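Long-range contact in putative transcriptional regulator (Methanosarcina mazei, PDB 3R0A), which probably binds DNA through a winged helix-turn-helix domain and regulates transcription: residues D40-T45 with I87-S92. Residues are numbered along the deposited sequence; the frame is centred on the assembly and turned at random.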
loop_
_atom_site.group_PDB
_atom_site.type_symbol
_atom_site.label_atom_id
_atom_site.label_comp_id
_atom_site.label_asym_id
_atom_site.label_seq_id
_atom_site.Cartn_x
_atom_site.Cartn_y
_atom_site.Cartn_z
ATOM N N ASP B 40 19.280 -6.222 -24.262
ATOM C CA ASP B 40 19.219 -7.059 -25.470
ATOM C C ASP B 40 20.137 -8.270 -25.413
ATOM O O ASP B 40 20.041 -9.168 -26.253
ATOM C CB ASP B 40 19.587 -6.238 -26.709
ATOM C CG ASP B 40 18.602 -5.121 -26.989
ATOM O OD1 ASP B 40 17.382 -5.304 -26.728
ATOM O OD2 ASP B 40 19.061 -4.056 -27.479
ATOM N N ARG B 41 21.026 -8.283 -24.427
ATOM C CA ARG B 41 22.051 -9.309 -24.327
ATOM C C ARG B 41 21.514 -10.630 -23.808
ATOM O O ARG B 41 20.583 -10.676 -23.007
ATOM C CB ARG B 41 23.203 -8.846 -23.438
ATOM C CG ARG B 41 24.576 -9.344 -23.904
ATOM C CD ARG B 41 25.312 -8.334 -24.821
ATOM N NE ARG B 41 26.262 -9.002 -25.730
ATOM C CZ ARG B 41 26.181 -8.996 -27.066
ATOM N NH1 ARG B 41 25.202 -8.342 -27.684
ATOM N NH2 ARG B 41 27.086 -9.631 -27.792
ATOM N N TRP B 42 22.112 -11.701 -24.306
ATOM C CA TRP B 42 22.000 -13.005 -23.700
ATOM C C TRP B 42 23.320 -13.252 -22.975
ATOM O O TRP B 42 24.415 -13.271 -23.589
ATOM C CB TRP B 42 21.766 -14.058 -24.765
ATOM C CG TRP B 42 20.386 -14.058 -25.356
ATOM C CD1 TRP B 42 19.980 -13.410 -26.489
ATOM C CD2 TRP B 42 19.246 -14.795 -24.882
ATOM N NE1 TRP B 42 18.654 -13.683 -26.738
ATOM C CE2 TRP B 42 18.180 -14.531 -25.769
ATOM C CE3 TRP B 42 19.019 -15.641 -23.784
ATOM C CZ2 TRP B 42 16.902 -15.089 -25.600
ATOM C CZ3 TRP B 42 17.737 -16.188 -23.603
ATOM C CH2 TRP B 42 16.704 -15.917 -24.511
ATOM N N ILE B 43 23.219 -13.413 -21.662
ATOM C CA ILE B 43 24.390 -13.542 -20.805
ATOM C C ILE B 43 24.267 -14.850 -20.038
ATOM O O ILE B 43 23.156 -15.367 -19.829
ATOM C CB ILE B 43 24.533 -12.308 -19.845
ATOM C CG1 ILE B 43 24.333 -10.990 -20.622
ATOM C CG2 ILE B 43 25.885 -12.311 -19.110
ATOM C CD1 ILE B 43 23.905 -9.787 -19.763
ATOM N N ASP B 44 25.410 -15.411 -19.668
ATOM C CA ASP B 44 25.425 -16.580 -18.803
ATOM C C ASP B 44 25.981 -16.214 -17.439
ATOM O O ASP B 44 26.519 -15.122 -17.236
ATOM C CB ASP B 44 26.195 -17.745 -19.432
ATOM C CG ASP B 44 27.567 -17.344 -19.918
ATOM O OD1 ASP B 44 28.364 -16.819 -19.108
ATOM O OD2 ASP B 44 27.847 -17.558 -21.115
ATOM N N THR B 45 25.830 -17.138 -16.505
ATOM C CA THR B 45 26.213 -16.911 -15.119
ATOM C C THR B 45 27.727 -16.833 -14.912
ATOM O O THR B 45 28.189 -16.118 -14.012
ATOM C CB THR B 45 25.619 -17.978 -14.219
ATOM O OG1 THR B 45 25.996 -19.269 -14.714
ATOM C CG2 THR B 45 24.107 -17.852 -14.228
ATOM N N ILE B 87 21.571 -19.709 -20.993
ATOM C CA ILE B 87 21.741 -18.247 -21.117
ATOM C C ILE B 87 20.414 -17.518 -20.877
ATOM O O ILE B 87 19.359 -18.058 -21.193
ATOM C CB ILE B 87 22.356 -17.824 -22.470
ATOM C CG1 ILE B 87 21.657 -18.545 -23.628
ATOM C CG2 ILE B 87 23.895 -18.015 -22.441
ATOM C CD1 ILE B 87 22.017 -17.973 -25.037
ATOM N N TYR B 88 20.486 -16.295 -20.347
ATOM C CA TYR B 88 19.289 -15.557 -19.906
ATOM C C TYR B 88 19.153 -14.196 -20.540
ATOM O O TYR B 88 20.143 -13.508 -20.768
ATOM C CB TYR B 88 19.296 -15.399 -18.384
ATOM C CG TYR B 88 19.468 -16.709 -17.667
ATOM C CD1 TYR B 88 18.354 -17.422 -17.225
ATOM C CD2 TYR B 88 20.749 -17.255 -17.445
ATOM C CE1 TYR B 88 18.498 -18.618 -16.563
ATOM C CE2 TYR B 88 20.896 -18.473 -16.803
ATOM C CZ TYR B 88 19.760 -19.143 -16.365
ATOM O OH TYR B 88 19.851 -20.339 -15.710
ATOM N N LYS B 89 17.920 -13.814 -20.845
ATOM C CA LYS B 89 17.653 -12.447 -21.344
ATOM C C LYS B 89 16.481 -11.827 -20.566
ATOM O O LYS B 89 15.441 -12.446 -20.379
ATOM C CB LYS B 89 17.445 -12.419 -22.874
ATOM C CG LYS B 89 17.433 -11.023 -23.522
ATOM C CD LYS B 89 16.042 -10.598 -24.023
ATOM C CE LYS B 89 15.789 -11.024 -25.468
ATOM N NZ LYS B 89 16.051 -9.878 -26.389
ATOM N N ILE B 90 16.684 -10.613 -20.071
ATOM C CA ILE B 90 15.644 -9.969 -19.263
ATOM C C ILE B 90 14.421 -9.693 -20.142
ATOM O O ILE B 90 14.573 -9.264 -21.273
ATOM C CB ILE B 90 16.174 -8.708 -18.524
ATOM C CG1 ILE B 90 15.205 -8.299 -17.405
ATOM C CG2 ILE B 90 16.553 -7.544 -19.522
ATOM C CD1 ILE B 90 15.893 -7.811 -16.170
ATOM N N TYR B 91 13.224 -10.014 -19.653
ATOM C CA TYR B 91 12.000 -9.619 -20.348
ATOM C C TYR B 91 11.827 -8.093 -20.435
ATOM O O TYR B 91 12.518 -7.342 -19.757
ATOM C CB TYR B 91 10.785 -10.228 -19.666
ATOM C CG TYR B 91 10.553 -11.695 -19.961
ATOM C CD1 TYR B 91 10.406 -12.159 -21.268
ATOM C CD2 TYR B 91 10.450 -12.614 -18.918
ATOM C CE1 TYR B 91 10.175 -13.506 -21.513
ATOM C CE2 TYR B 91 10.222 -13.953 -19.149
ATOM C CZ TYR B 91 10.085 -14.398 -20.444
ATOM O OH TYR B 91 9.863 -15.742 -20.661
ATOM N N SER B 92 10.916 -7.643 -21.298
ATOM C CA SER B 92 10.615 -6.207 -21.465
ATOM C C SER B 92 10.273 -5.514 -20.141
ATOM O O SER B 92 9.792 -6.145 -19.186
ATOM C CB SER B 92 9.440 -6.030 -22.416
ATOM O OG SER B 92 8.299 -6.690 -21.882
HETATM O O HOH W 1 19.253 -9.139 -20.805
#
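Lys89 CB sits over one face of the Trp42 indole, and this is the tight part of the contact. The distance from Lys89 CB to the centroid of the Trp42 six-membered ring is 3.5 Å, 8° off its normal, a CH-pi contact. In Trp42, chi1 of -74° puts CG anti to the carbonyl carbon and swings the indole toward strand 84-90; Ile87 O meets its edge at Trp42 CZ3, and Ile87 CG1 packs 3.9 Å from Trp42 CE3. An alanine here would probably leave Lys89 CB and Ile87 CG1 without their aromatic cover and open a gap over the strand.

Next to Trp42 along the chain, Ile43 and Tyr88 pair as a single antiparallel hydrogen-bonded bridge. Ile43 N reaches Tyr88 O at 3.2 Å, and Tyr88 N returns to Ile43 O at 2.9 Å, both nearly straight at the hydrogen. Farther along, Asp44 CB rests on Ile87 CG2, while its OD1 caps Ala47 N at the start of helix 45-51.

Toward Asp40 the fit slackens. A water bridges Arg41 O and Ile90 N, and the bent Lys89 chain leaves NZ 4.8 Å from Asp40 OD1, opposite charges that do not touch; Asp40 is exposed to solvent here.

The bridge thus ties the loop between helices 26-37 and 45-51 to the two-stranded hairpin 72-78/84-90, probably the wing of a winged-helix domain. Trp42 reaches across to Gln73 and Ser75 on strand 72-78, whereas Tyr88 packs on Phe35 of helix 26-37 and Val63 of helix 56-68.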